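Local coordinates for extracellular sialidase/neuraminidase, putative (Aspergillus fumigatus, PDB 2XZI), which probably hydrolyses terminal sialic acid-type sugars from glycoconjugates, with deaminated neuraminic acid (KDN) as its favoured substrate, at residues A8-E14 against R373-W379; G196-I200 against N215-S219; T47-I51 against K76-N80. All blocks are in the same frame, centred on the assembly; numbering follows the deposited sequence.

Contact 1 (A8-E14 against R373-W379); sequences AAPYHDE and RRFNLSW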
ATOM      1  N   ALA A   8       3.232  28.112   4.380  1.00 10.18           N
ATOM      2  CA  ALA A   8       4.573  27.567   4.556  1.00  9.83           C
ATOM      3  C   ALA A   8       5.249  27.522   3.185  1.00  9.49           C
ATOM      4  O   ALA A   8       4.565  27.531   2.173  1.00  9.65           O
ATOM      5  CB  ALA A   8       4.513  26.170   5.152  1.00 10.35           C
ATOM      6  N   ALA A   9       6.578  27.472   3.151  1.00  9.28           N
ATOM      7  CA  ALA A   9       7.299  27.267   1.890  1.00  9.56           C
ATOM      8  C   ALA A   9       6.971  25.869   1.361  1.00  9.48           C
ATOM      9  O   ALA A   9       7.102  24.892   2.095  1.00  9.96           O
ATOM     10  CB  ALA A   9       8.814  27.433   2.091  1.00 10.06           C
ATOM     11  N   PRO A  10       6.520  25.775   0.095  1.00  9.56           N
ATOM     12  CA  PRO A  10       6.278  24.461  -0.507  1.00  9.58           C
ATOM     13  C   PRO A  10       7.557  23.638  -0.531  1.00  9.62           C
ATOM     14  O   PRO A  10       8.648  24.172  -0.765  1.00 10.30           O
ATOM     15  CB  PRO A  10       5.824  24.790  -1.933  1.00  9.81           C
ATOM     16  CG  PRO A  10       5.476  26.228  -1.919  1.00 11.53           C
ATOM     17  CD  PRO A  10       6.257  26.879  -0.842  1.00  9.74           C
ATOM     18  N   TYR A  11       7.423  22.349  -0.251  1.00  9.24           N
ATOM     19  CA  TYR A  11       8.555  21.433  -0.233  1.00  9.28           C
ATOM     20  C   TYR A  11       8.182  20.191  -1.030  1.00  9.00           C
ATOM     21  O   TYR A  11       7.104  19.637  -0.851  1.00  7.88           O
ATOM     22  CB  TYR A  11       8.907  21.062   1.220  1.00  9.58           C
ATOM     23  CG  TYR A  11      10.054  20.086   1.387  1.00 11.73           C
ATOM     24  CD1 TYR A  11       9.900  18.741   1.055  1.00 12.60           C
ATOM     25  CD2 TYR A  11      11.264  20.497   1.938  1.00 14.83           C
ATOM     26  CE1 TYR A  11      10.938  17.835   1.213  1.00 14.18           C
ATOM     27  CE2 TYR A  11      12.309  19.604   2.109  1.00 16.13           C
ATOM     28  CZ  TYR A  11      12.135  18.281   1.756  1.00 15.96           C
ATOM     29  OH  TYR A  11      13.174  17.402   1.930  1.00 16.61           O
ATOM     30  N   HIS A  12       9.071  19.767  -1.918  1.00  8.39           N
ATOM     31  CA  HIS A  12       8.945  18.437  -2.512  1.00  8.72           C
ATOM     32  C   HIS A  12      10.307  17.926  -2.915  1.00  9.40           C
ATOM     33  O   HIS A  12      11.180  18.683  -3.352  1.00  9.89           O
ATOM     34  CB  HIS A  12       8.043  18.475  -3.757  1.00  9.03           C
ATOM     35  CG  HIS A  12       8.689  19.129  -4.937  1.00  9.82           C
ATOM     36  ND1 HIS A  12       9.410  18.416  -5.873  1.00 11.33           N
ATOM     37  CD2 HIS A  12       8.733  20.423  -5.333  1.00 11.51           C
ATOM     38  CE1 HIS A  12       9.875  19.243  -6.790  1.00 13.11           C
ATOM     39  NE2 HIS A  12       9.474  20.465  -6.490  1.00 11.54           N
ATOM     40  N   ASP A  13      10.480  16.621  -2.783  1.00  8.90           N
ATOM     41  CA  ASP A  13      11.611  15.936  -3.410  0.50  8.70           C
ATOM     42  C   ASP A  13      11.172  14.518  -3.739  1.00  8.55           C
ATOM     43  O   ASP A  13      10.230  13.988  -3.140  1.00  7.29           O
ATOM     44  CB  ASP A  13      12.870  15.961  -2.530  0.50  9.51           C
ATOM     45  CG  ASP A  13      14.184  15.987  -3.348  0.50  8.19           C
ATOM     46  OD1 ASP A  13      14.209  15.626  -4.544  0.50  5.65           O
ATOM     47  OD2 ASP A  13      15.224  16.373  -2.768  0.50  9.95           O
ATOM     48  N   GLU A  14      11.850  13.914  -4.698  1.00  8.17           N
ATOM     49  CA  GLU A  14      11.400  12.653  -5.230  1.00  7.87           C
ATOM     50  C   GLU A  14      12.549  11.937  -5.901  1.00  7.52           C
ATOM     51  O   GLU A  14      13.416  12.562  -6.526  1.00  8.31           O
ATOM     52  CB  GLU A  14      10.241  12.889  -6.203  1.00  7.94           C
ATOM     53  CG  GLU A  14      10.522  13.898  -7.321  1.00  9.06           C
ATOM     54  CD  GLU A  14      10.394  15.362  -6.910  1.00  9.71           C
ATOM     55  OE1 GLU A  14       9.575  15.696  -6.025  1.00  9.72           O
ATOM     56  OE2 GLU A  14      11.124  16.191  -7.485  1.00 11.79           O
ATOM     57  N   ARG A 373       8.416   9.785  -2.679  1.00  5.17           N
ATOM     58  CA  ARG A 373       8.174  11.216  -2.720  1.00  5.29           C
ATOM     59  C   ARG A 373       7.998  11.713  -1.311  1.00  5.73           C
ATOM     60  O   ARG A 373       7.390  11.017  -0.467  1.00  5.86           O
ATOM     61  CB  ARG A 373       6.894  11.524  -3.461  1.00  5.48           C
ATOM     62  CG  ARG A 373       6.923  11.212  -4.927  1.00  5.78           C
ATOM     63  CD  ARG A 373       5.615  11.619  -5.606  1.00  7.22           C
ATOM     64  NE  ARG A 373       5.794  11.642  -7.053  1.00  6.55           N
ATOM     65  CZ  ARG A 373       6.353  12.650  -7.719  1.00  7.30           C
ATOM     66  NH1 ARG A 373       6.779  13.732  -7.079  1.00  9.75           N
ATOM     67  NH2 ARG A 373       6.492  12.568  -9.037  1.00 10.29           N
ATOM     68  N   ARG A 374       8.518  12.916  -1.063  1.00  5.83           N
ATOM     69  CA  ARG A 374       8.167  13.696   0.116  1.00  6.08           C
ATOM     70  C   ARG A 374       7.614  15.022  -0.351  1.00  6.49           C
ATOM     71  O   ARG A 374       8.185  15.651  -1.249  1.00  7.22           O
ATOM     72  CB  ARG A 374       9.386  13.921   1.001  1.00  6.88           C
ATOM     73  CG  ARG A 374       9.855  12.669   1.696  1.00  7.67           C
ATOM     74  CD  ARG A 374      11.336  12.696   2.119  1.00  9.18           C
ATOM     75  NE  ARG A 374      11.779  14.006   2.588  1.00  9.27           N
ATOM     76  CZ  ARG A 374      11.560  14.492   3.808  1.00  9.36           C
ATOM     77  NH1 ARG A 374      10.919  13.763   4.718  1.00 10.31           N
ATOM     78  NH2 ARG A 374      11.961  15.728   4.105  1.00 12.34           N
ATOM     79  N   PHE A 375       6.526  15.474   0.264  1.00  5.98           N
ATOM     80  CA  PHE A 375       6.009  16.807  -0.014  1.00  6.00           C
ATOM     81  C   PHE A 375       5.238  17.274   1.191  1.00  6.33           C
ATOM     82  O   PHE A 375       4.758  16.457   1.975  1.00  6.63           O
ATOM     83  CB  PHE A 375       5.126  16.817  -1.279  1.00  5.58           C
ATOM     84  CG  PHE A 375       4.120  15.695  -1.347  1.00  5.78           C
ATOM     85  CD1 PHE A 375       2.914  15.798  -0.697  1.00  6.23           C
ATOM     86  CD2 PHE A 375       4.376  14.550  -2.094  1.00  6.59           C
ATOM     87  CE1 PHE A 375       1.980  14.778  -0.766  1.00  6.58           C
ATOM     88  CE2 PHE A 375       3.442  13.527  -2.169  1.00  6.53           C
ATOM     89  CZ  PHE A 375       2.235  13.655  -1.501  1.00  7.27           C
ATOM     90  N   ASN A 376       5.144  18.584   1.375  1.00  6.34           N
ATOM     91  CA  ASN A 376       4.335  19.104   2.463  1.00  6.46           C
ATOM     92  C   ASN A 376       2.950  19.533   2.012  1.00  6.44           C
ATOM     93  O   ASN A 376       2.618  19.499   0.824  1.00  6.02           O
ATOM     94  CB  ASN A 376       5.057  20.207   3.246  1.00  6.74           C
ATOM     95  CG  ASN A 376       5.408  21.426   2.403  1.00  6.51           C
ATOM     96  OD1 ASN A 376       5.121  21.505   1.197  1.00  7.55           O
ATOM     97  ND2 ASN A 376       6.053  22.384   3.046  1.00  8.44           N
ATOM     98  N   LEU A 377       2.121  19.885   2.986  1.00  6.59           N
ATOM     99  CA  LEU A 377       0.764  20.330   2.699  1.00  7.03           C
ATOM    100  C   LEU A 377       0.795  21.561   1.809  1.00  6.71           C
ATOM    101  O   LEU A 377      -0.016  21.684   0.888  1.00  6.47           O
ATOM    102  CB  LEU A 377       0.006  20.626   3.991  1.00  7.54           C
ATOM    103  CG  LEU A 377      -0.322  19.432   4.878  1.00  7.04           C
ATOM    104  CD1 LEU A 377      -0.864  19.970   6.190  1.00  9.31           C
ATOM    105  CD2 LEU A 377      -1.306  18.467   4.204  1.00  8.73           C
ATOM    106  N   SER A 378       1.742  22.466   2.073  1.00  6.74           N
ATOM    107  CA  SER A 378       1.895  23.657   1.244  1.00  6.82           C
ATOM    108  C   SER A 378       2.079  23.318  -0.228  1.00  6.90           C
ATOM    109  O   SER A 378       1.504  23.961  -1.085  1.00  7.60           O
ATOM    110  CB  SER A 378       3.091  24.468   1.692  1.00  7.08           C
ATOM    111  OG  SER A 378       3.249  25.555   0.809  1.00  6.93           O
ATOM    112  N   TRP A 379       2.869  22.290  -0.515  1.00  7.22           N
ATOM    113  CA  TRP A 379       3.053  21.887  -1.902  1.00  7.38           C
ATOM    114  C   TRP A 379       1.717  21.492  -2.544  1.00  7.39           C
ATOM    115  O   TRP A 379       1.410  21.916  -3.663  1.00  7.35           O
ATOM    116  CB  TRP A 379       4.099  20.779  -2.046  1.00  8.13           C
ATOM    117  CG  TRP A 379       4.335  20.417  -3.468  1.00  7.40           C
ATOM    118  CD1 TRP A 379       5.174  21.040  -4.343  1.00  7.44           C
ATOM    119  CD2 TRP A 379       3.702  19.362  -4.197  1.00  6.99           C
ATOM    120  NE1 TRP A 379       5.116  20.430  -5.571  1.00  7.74           N
ATOM    121  CE2 TRP A 379       4.225  19.391  -5.512  1.00  7.38           C
ATOM    122  CE3 TRP A 379       2.752  18.381  -3.868  1.00  7.01           C
ATOM    123  CZ2 TRP A 379       3.823  18.482  -6.502  1.00  7.39           C
ATOM    124  CZ3 TRP A 379       2.366  17.465  -4.847  1.00  7.14           C
ATOM    125  CH2 TRP A 379       2.902  17.522  -6.148  1.00  7.14           C
TER
HETATM  126  O   HOH W   1       7.511  14.894  -4.333  1.00  9.20           O
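CG of Asn-376 lies between the backbone N and the carbonyl carbon (chi1 61°), and a chi2 of 0° turns the amide to meet Ala-9 and Tyr-11. Its ND2 gives a fairly straight hydrogen bond to Ala-9 O (2.9 Å), with the acceptor in the amide plane. Its OD1 takes Tyr-11 N (2.8 Å) from one face of that plane and Trp-379 N from the other. The second is a capping bond, with Asn-376 at the N-cap of helix 377-381, so one short amide both caps the helix and holds residues 9-11, a double task that suits asparagine. Ser-378, its OG swung anti to N (chi1 176°), donates to Ala-8 O at 2.7 Å.

Beyond this loop the chains pair as antiparallel strands. Asp-13 and Arg-374 form a hydrogen-bonded pair, flanked by the non-hydrogen-bonded pairs His-12 with Phe-375 and Glu-14 with Arg-373. The N-terminal strand 12-18 thus becomes the outermost strand of the sheet built from 334-375, the Velcro-like closure of a beta-propeller.

On the Asp-13 side, Arg-374 NH2 points almost straight at Tyr-11 OH (3.0 Å), which lies in the guanidinium plane; the same nitrogen has a salt bridge to Asp-346. On the opposite face, His-12 CB sits over the Trp-379 five-membered ring, 4.0 Å from its centroid, a CH-pi contact. His-12 ND1 donates in its ring plane to the syn lone pair of Glu-14 OE1 (2.7 Å), fixing the imidazole's rotation. That oxygen also makes a long salt bridge to Arg-373 NH1 (3.6 Å), while Arg-373 NH2 pairs with Glu-335.

Contact 2 (G196-I200 against N215-S219); sequences GELVI and NRTWS. With NO2 (nitrite ion), chain H.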
ATOM      1  N   GLY A 196      -8.130   2.926  20.324  1.00 11.11           N
ATOM      2  CA  GLY A 196      -7.073   1.968  20.645  1.00 10.36           C
ATOM      3  C   GLY A 196      -6.981   0.709  19.810  1.00  9.36           C
ATOM      4  O   GLY A 196      -5.966   0.002  19.872  1.00  9.98           O
ATOM      5  N   GLU A 197      -8.034   0.404  19.056  1.00  8.75           N
ATOM      6  CA  GLU A 197      -8.045  -0.809  18.218  1.00  8.14           C
ATOM      7  C   GLU A 197      -7.220  -0.643  16.941  1.00  8.13           C
ATOM      8  O   GLU A 197      -6.990   0.473  16.476  1.00  7.97           O
ATOM      9  CB  GLU A 197      -9.466  -1.206  17.816  1.00  8.41           C
ATOM     10  CG  GLU A 197     -10.460  -1.409  18.967  1.00  9.74           C
ATOM     11  CD  GLU A 197     -11.154  -0.126  19.406  1.00 11.28           C
ATOM     12  OE1 GLU A 197     -10.775   0.988  18.953  1.00 10.06           O
ATOM     13  OE2 GLU A 197     -12.109  -0.251  20.211  1.00 12.51           O
ATOM     14  N   LEU A 198      -6.788  -1.774  16.390  1.00  7.82           N
ATOM     15  CA  LEU A 198      -6.202  -1.779  15.043  1.00  7.46           C
ATOM     16  C   LEU A 198      -7.257  -2.181  14.030  1.00  6.92           C
ATOM     17  O   LEU A 198      -8.099  -3.037  14.301  1.00  6.56           O
ATOM     18  CB  LEU A 198      -5.030  -2.749  14.945  1.00  7.19           C
ATOM     19  CG  LEU A 198      -3.873  -2.549  15.932  1.00  7.28           C
ATOM     20  CD1 LEU A 198      -2.736  -3.510  15.629  1.00  6.66           C
ATOM     21  CD2 LEU A 198      -3.358  -1.123  15.876  1.00  8.17           C
ATOM     22  N   VAL A 199      -7.206  -1.576  12.845  1.00  6.03           N
ATOM     23  CA  VAL A 199      -8.085  -1.978  11.757  1.00  6.40           C
ATOM     24  C   VAL A 199      -7.239  -2.126  10.503  1.00  5.92           C
ATOM     25  O   VAL A 199      -6.542  -1.182  10.084  1.00  6.02           O
ATOM     26  CB  VAL A 199      -9.221  -0.957  11.477  1.00  5.84           C
ATOM     27  CG1 VAL A 199     -10.170  -1.517  10.419  1.00  6.97           C
ATOM     28  CG2 VAL A 199     -10.006  -0.665  12.731  1.00  7.28           C
ATOM     29  N   ILE A 200      -7.305  -3.327   9.931  1.00  5.62           N
ATOM     30  CA  ILE A 200      -6.580  -3.683   8.715  1.00  5.55           C
ATOM     31  C   ILE A 200      -7.594  -3.996   7.615  1.00  5.68           C
ATOM     32  O   ILE A 200      -8.454  -4.869   7.789  1.00  5.27           O
ATOM     33  CB  ILE A 200      -5.612  -4.873   8.977  1.00  6.09           C
ATOM     34  CG1 ILE A 200      -4.602  -4.527  10.095  1.00  6.38           C
ATOM     35  CG2 ILE A 200      -4.903  -5.294   7.686  1.00  7.89           C
ATOM     36  CD1 ILE A 200      -5.107  -4.772  11.562  1.00 11.46           C
ATOM     37  N   ASN A 215       0.403  -7.444  21.069  1.00  7.78           N
ATOM     38  CA  ASN A 215      -0.075  -8.769  21.510  0.50  7.70           C
ATOM     39  C   ASN A 215      -1.586  -8.829  21.308  1.00  8.39           C
ATOM     40  O   ASN A 215      -2.356  -9.276  22.180  1.00  9.44           O
ATOM     41  CB  ASN A 215       0.310  -9.080  22.970  0.50  7.51           C
ATOM     42  CG  ASN A 215       1.715  -9.676  23.113  0.50  7.12           C
ATOM     43  OD1 ASN A 215       1.930 -10.880  22.910  0.50  9.88           O
ATOM     44  ND2 ASN A 215       2.673  -8.837  23.492  0.50  5.37           N
ATOM     45  N   ARG A 216      -2.010  -8.405  20.121  1.00  8.41           N
ATOM     46  CA  ARG A 216      -3.427  -8.270  19.814  1.00  8.39           C
ATOM     47  C   ARG A 216      -4.129  -9.585  19.573  1.00  8.91           C
ATOM     48  O   ARG A 216      -3.523 -10.545  19.117  1.00  9.40           O
ATOM     49  CB  ARG A 216      -3.612  -7.395  18.570  1.00  8.57           C
ATOM     50  CG  ARG A 216      -3.028  -5.986  18.696  1.00  7.79           C
ATOM     51  CD  ARG A 216      -3.757  -5.104  19.701  1.00  8.60           C
ATOM     52  NE  ARG A 216      -3.325  -3.729  19.512  1.00  6.83           N
ATOM     53  CZ  ARG A 216      -4.061  -2.664  19.775  1.00  7.67           C
ATOM     54  NH1 ARG A 216      -5.296  -2.797  20.273  1.00  7.97           N
ATOM     55  NH2 ARG A 216      -3.568  -1.456  19.534  1.00  8.28           N
ATOM     56  N   THR A 217      -5.413  -9.601  19.895  1.00  9.55           N
ATOM     57  CA  THR A 217      -6.279 -10.661  19.419  1.00 11.05           C
ATOM     58  C   THR A 217      -7.045 -10.141  18.204  1.00 10.03           C
ATOM     59  O   THR A 217      -7.489  -8.985  18.164  1.00 10.15           O
ATOM     60  CB  THR A 217      -7.191 -11.175  20.524  1.00 11.05           C
ATOM     61  OG1 THR A 217      -7.901 -10.078  21.075  1.00 15.95           O
ATOM     62  CG2 THR A 217      -6.354 -11.814  21.624  1.00 14.81           C
ATOM     63  N   TRP A 218      -7.167 -11.001  17.208  1.00  9.70           N
ATOM     64  CA  TRP A 218      -7.718 -10.613  15.919  1.00  9.66           C
ATOM     65  C   TRP A 218      -9.118 -11.162  15.749  1.00 10.11           C
ATOM     66  O   TRP A 218      -9.433 -12.269  16.221  1.00 11.20           O
ATOM     67  CB  TRP A 218      -6.832 -11.086  14.762  1.00 10.31           C
ATOM     68  CG  TRP A 218      -5.386 -10.746  14.927  1.00 10.32           C
ATOM     69  CD1 TRP A 218      -4.371 -11.603  15.292  1.00 10.43           C
ATOM     70  CD2 TRP A 218      -4.778  -9.459  14.749  1.00  9.29           C
ATOM     71  NE1 TRP A 218      -3.179 -10.921  15.358  1.00 10.75           N
ATOM     72  CE2 TRP A 218      -3.394  -9.607  15.030  1.00  9.77           C
ATOM     73  CE3 TRP A 218      -5.268  -8.198  14.386  1.00 10.04           C
ATOM     74  CZ2 TRP A 218      -2.493  -8.536  14.939  1.00 11.31           C
ATOM     75  CZ3 TRP A 218      -4.358  -7.119  14.303  1.00 10.10           C
ATOM     76  CH2 TRP A 218      -2.988  -7.312  14.581  1.00 10.36           C
ATOM     77  N   SER A 219      -9.958 -10.395  15.065  1.00  9.73           N
ATOM     78  CA  SER A 219     -11.275 -10.896  14.664  1.00 10.10           C
ATOM     79  C   SER A 219     -11.635 -10.310  13.302  1.00  9.35           C
ATOM     80  O   SER A 219     -10.940  -9.411  12.799  1.00  9.55           O
ATOM     81  CB  SER A 219     -12.326 -10.540  15.707  1.00 10.96           C
ATOM     82  OG  SER A 219     -12.438  -9.150  15.838  1.00 12.47           O
TER
HETATM   83  N   NO2 H 505     -15.906  -6.911  14.793  1.00 19.35           N
HETATM   84  O1  NO2 H 505     -15.956  -5.503  15.182  1.00 18.57           O
HETATM   85  O2  NO2 H 505     -14.983  -7.639  15.667  1.00 19.88           O
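Arg-216 spans the gap to Gly-196 with the end of its guanidinium: NH1 (2.9 Å) and NH2 (2.8 Å) both donate to Gly-196 O, which lies at the edge of the group near its plane. Two bonds to one atom must each bend, and the N-H...O angles are 139° and 143°. The side chain is folded at chi2 (-68°), which lays one face of the guanidinium against Leu-198, with CG 3.5 Å above the plane. NH2 also forms a salt bridge with Asp-110, so the buried charge is met by a carboxylate as well as a carbonyl. Gly-196 has a positive phi, which favours glycine.

Trp-218 meets the branched aliphatic chains through its six-membered ring: CH2 lies 4.0 Å from Leu-198 CD1 and CZ3 3.7 Å from Ile-200 CD1.

Ser-219 OG donates to O2 of a nitrite ion (3.0 Å), probably from the crystallisation liquor, that is also hydrogen-bonded to Arg-210 NH1. Strand 205-210 separates strands 198-202 and 217-222, so Arg-216 and Trp-218 reach over it within a four-stranded antiparallel blade of the sialidase beta-propeller, against the preceding blade, whose strand 115-122 carries Tyr-116 and Phe-118, edge-to-face partners of Trp-218.

Contact 3 (T47-I51 against K76-N80); sequences TTGRI and KTTAN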
ATOM      1  N   THR A  47       7.214   4.368  15.558  1.00  8.60           N
ATOM      2  CA  THR A  47       7.126   5.362  16.630  1.00  9.58           C
ATOM      3  C   THR A  47       8.457   6.068  16.908  1.00 10.14           C
ATOM      4  O   THR A  47       8.478   7.065  17.621  1.00 10.42           O
ATOM      5  CB  THR A  47       6.546   4.806  17.931  1.00  9.91           C
ATOM      6  OG1 THR A  47       7.504   3.955  18.547  1.00 11.33           O
ATOM      7  CG2 THR A  47       5.218   4.079  17.687  1.00 11.64           C
ATOM      8  N   THR A  48       9.553   5.554  16.353  1.00  9.06           N
ATOM      9  CA  THR A  48      10.866   6.172  16.548  1.00  8.94           C
ATOM     10  C   THR A  48      11.115   7.274  15.527  1.00  9.11           C
ATOM     11  O   THR A  48      12.018   8.090  15.729  1.00 10.18           O
ATOM     12  CB  THR A  48      12.038   5.157  16.415  1.00  9.05           C
ATOM     13  OG1 THR A  48      12.136   4.700  15.054  1.00  8.63           O
ATOM     14  CG2 THR A  48      11.886   3.968  17.355  1.00  7.84           C
ATOM     15  N   GLY A  49      10.336   7.285  14.438  1.00  8.79           N
ATOM     16  CA  GLY A  49      10.637   8.159  13.298  1.00  7.89           C
ATOM     17  C   GLY A  49      11.261   7.464  12.092  1.00  7.39           C
ATOM     18  O   GLY A  49      11.343   8.026  10.998  1.00  7.46           O
ATOM     19  N   ARG A  50      11.718   6.227  12.276  1.00  6.72           N
ATOM     20  CA  ARG A  50      12.242   5.440  11.159  1.00  6.63           C
ATOM     21  C   ARG A  50      11.119   5.166  10.170  1.00  6.78           C
ATOM     22  O   ARG A  50       9.962   4.946  10.578  1.00  7.14           O
ATOM     23  CB  ARG A  50      12.796   4.122  11.663  1.00  7.05           C
ATOM     24  CG  ARG A  50      13.764   3.475  10.677  1.00  8.05           C
ATOM     25  CD  ARG A  50      14.325   2.167  11.202  1.00  8.42           C
ATOM     26  NE  ARG A  50      15.109   2.303  12.440  1.00 10.02           N
ATOM     27  CZ  ARG A  50      16.408   2.576  12.502  1.00  9.64           C
ATOM     28  NH1 ARG A  50      17.130   2.800  11.393  1.00  9.75           N
ATOM     29  NH2 ARG A  50      16.993   2.645  13.697  1.00 10.67           N
ATOM     30  N   ILE A  51      11.466   5.147   8.886  1.00  5.22           N
ATOM     31  CA  ILE A  51      10.498   4.836   7.831  1.00  5.83           C
ATOM     32  C   ILE A  51      10.807   3.454   7.282  1.00  5.82           C
ATOM     33  O   ILE A  51      11.969   3.145   6.994  1.00  5.96           O
ATOM     34  CB  ILE A  51      10.470   5.919   6.721  1.00  5.65           C
ATOM     35  CG1 ILE A  51      10.168   7.292   7.362  1.00  7.49           C
ATOM     36  CG2 ILE A  51       9.417   5.581   5.683  1.00  6.87           C
ATOM     37  CD1 ILE A  51      10.313   8.490   6.446  1.00  9.19           C
ATOM     38  N   LYS A  76      18.142   4.683   7.323  1.00  7.08           N
ATOM     39  CA  LYS A  76      19.340   4.329   8.088  1.00  7.56           C
ATOM     40  C   LYS A  76      19.250   4.753   9.543  1.00  8.06           C
ATOM     41  O   LYS A  76      19.724   4.034  10.438  1.00  9.80           O
ATOM     42  CB  LYS A  76      20.578   4.962   7.455  1.00  7.25           C
ATOM     43  CG  LYS A  76      21.019   4.331   6.154  1.00  7.80           C
ATOM     44  CD  LYS A  76      22.223   5.089   5.608  1.00  9.58           C
ATOM     45  CE  LYS A  76      22.725   4.446   4.342  1.00 11.91           C
ATOM     46  NZ  LYS A  76      23.852   5.250   3.780  1.00 13.77           N
ATOM     47  N   THR A  77      18.621   5.892   9.790  1.00  8.78           N
ATOM     48  CA  THR A  77      18.455   6.380  11.140  1.00  9.63           C
ATOM     49  C   THR A  77      16.995   6.673  11.370  1.00  9.69           C
ATOM     50  O   THR A  77      16.182   6.647  10.421  1.00  9.95           O
ATOM     51  CB  THR A  77      19.268   7.656  11.413  1.00  9.71           C
ATOM     52  OG1 THR A  77      18.599   8.761  10.817  1.00  9.66           O
ATOM     53  CG2 THR A  77      20.726   7.545  10.873  1.00 10.47           C
ATOM     54  N   THR A  78      16.647   6.919  12.625  1.00  9.82           N
ATOM     55  CA  THR A  78      15.277   7.276  12.991  1.00 10.04           C
ATOM     56  C   THR A  78      14.957   8.752  12.708  1.00 10.87           C
ATOM     57  O   THR A  78      13.803   9.172  12.817  1.00 10.54           O
ATOM     58  CB  THR A  78      15.018   6.985  14.486  1.00 10.47           C
ATOM     59  OG1 THR A  78      15.884   7.819  15.268  1.00 11.09           O
ATOM     60  CG2 THR A  78      15.288   5.516  14.827  1.00 10.99           C
ATOM     61  N   ALA A  79      15.974   9.539  12.356  1.00 10.81           N
ATOM     62  CA  ALA A  79      15.839  10.988  12.274  1.00 10.56           C
ATOM     63  C   ALA A  79      16.011  11.577  10.876  1.00 10.52           C
ATOM     64  O   ALA A  79      15.743  12.757  10.669  1.00 11.55           O
ATOM     65  CB  ALA A  79      16.810  11.668  13.257  1.00 11.13           C
ATOM     66  N   ASN A  80      16.431  10.765   9.911  1.00  9.43           N
ATOM     67  CA  ASN A  80      16.775  11.332   8.609  1.00  9.03           C
ATOM     68  C   ASN A  80      15.591  11.513   7.673  1.00  8.15           C
ATOM     69  O   ASN A  80      15.686  12.232   6.664  1.00  8.34           O
ATOM     70  CB  ASN A  80      17.961  10.603   7.936  1.00  9.11           C
ATOM     71  CG  ASN A  80      17.606   9.230   7.386  1.00  9.83           C
ATOM     72  OD1 ASN A  80      16.480   8.989   6.940  1.00  8.16           O
ATOM     73  ND2 ASN A  80      18.603   8.332   7.353  1.00  9.32           N
TER
HETATM   74  O   HOH W   2      14.432  10.301  15.714  1.00 27.09           O
HETATM   75  O   HOH W   3      13.730   8.580   9.525  1.00  9.82           O
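Thr-78 pushes its methyl between Thr-48 and Arg-50: CG2 lies 3.3 Å from Thr-48 OG1 and 3.5 Å from Arg-50 NH2, over one face of the guanidinium. Its beta-branch suits this place, offering a methyl to the flat cation and a hydroxyl to water. Arg-50 stretches out as far as CD and bends there (chi3 -62°), which brings the guanidinium edge to the backbone of the other loop. NH1 makes a weak hydrogen bond to Lys-76 O (3.0 Å), with the oxygen near the guanidinium plane. Gly-49 lets the loops come this close: its CA is 3.4 Å from Thr-78 O in a CA-H...O contact, where a beta carbon would clash, and its positive phi of 103° also favours glycine.

The two loops are neighbouring turns at one end of a propeller blade. Segment 47-51 joins strands 37-45 and 51-58, while 76-80 follows strand 68-74, the next strand across that sheet.

Each turn is shaped by a threonine hydroxyl in an ST turn. Thr-48 OG1 accepts from Arg-50 N, and Thr-77 OG1 accepts from Ala-79 N (3.1 Å). Two waters bridge the turns. One donates to Gly-49 O (2.9 Å) and to Thr-77 O; the other donates to Thr-48 O and is hydrogen-bonded to Thr-78 OG1 (2.9 Å).

Farther out, Asp-161 forms a salt bridge with Arg-50 NE and a hydrogen bond with Thr-48 OG1, which would help to position both. Arg-50 NH1 has its stronger acceptor in Thr-75 O, and Lys-76 NZ is hydrogen-bonded to Ser-86 O.

From the N terminus, segment 8-14 comes first and pairs with 373-379, near the C terminus, so contact 1 closes a loop of 358 residues that holds both other contacts. It joins the two ends of the chain and thereby closes the propeller ring. Contact 3 comes next, a short closure that ties two turns of the blade formed by strands 37-45, 51-58, 68-74 and 92-93. Contact 2 follows in series, linking an inner strand, 198-202, to the edge strand 217-222 across the strand between them. Contacts 1 and 3 are near neighbours, their nearest atoms about 5 Å apart without touching, whereas the centres of contacts 1 and 2 lie about 33 Å apart.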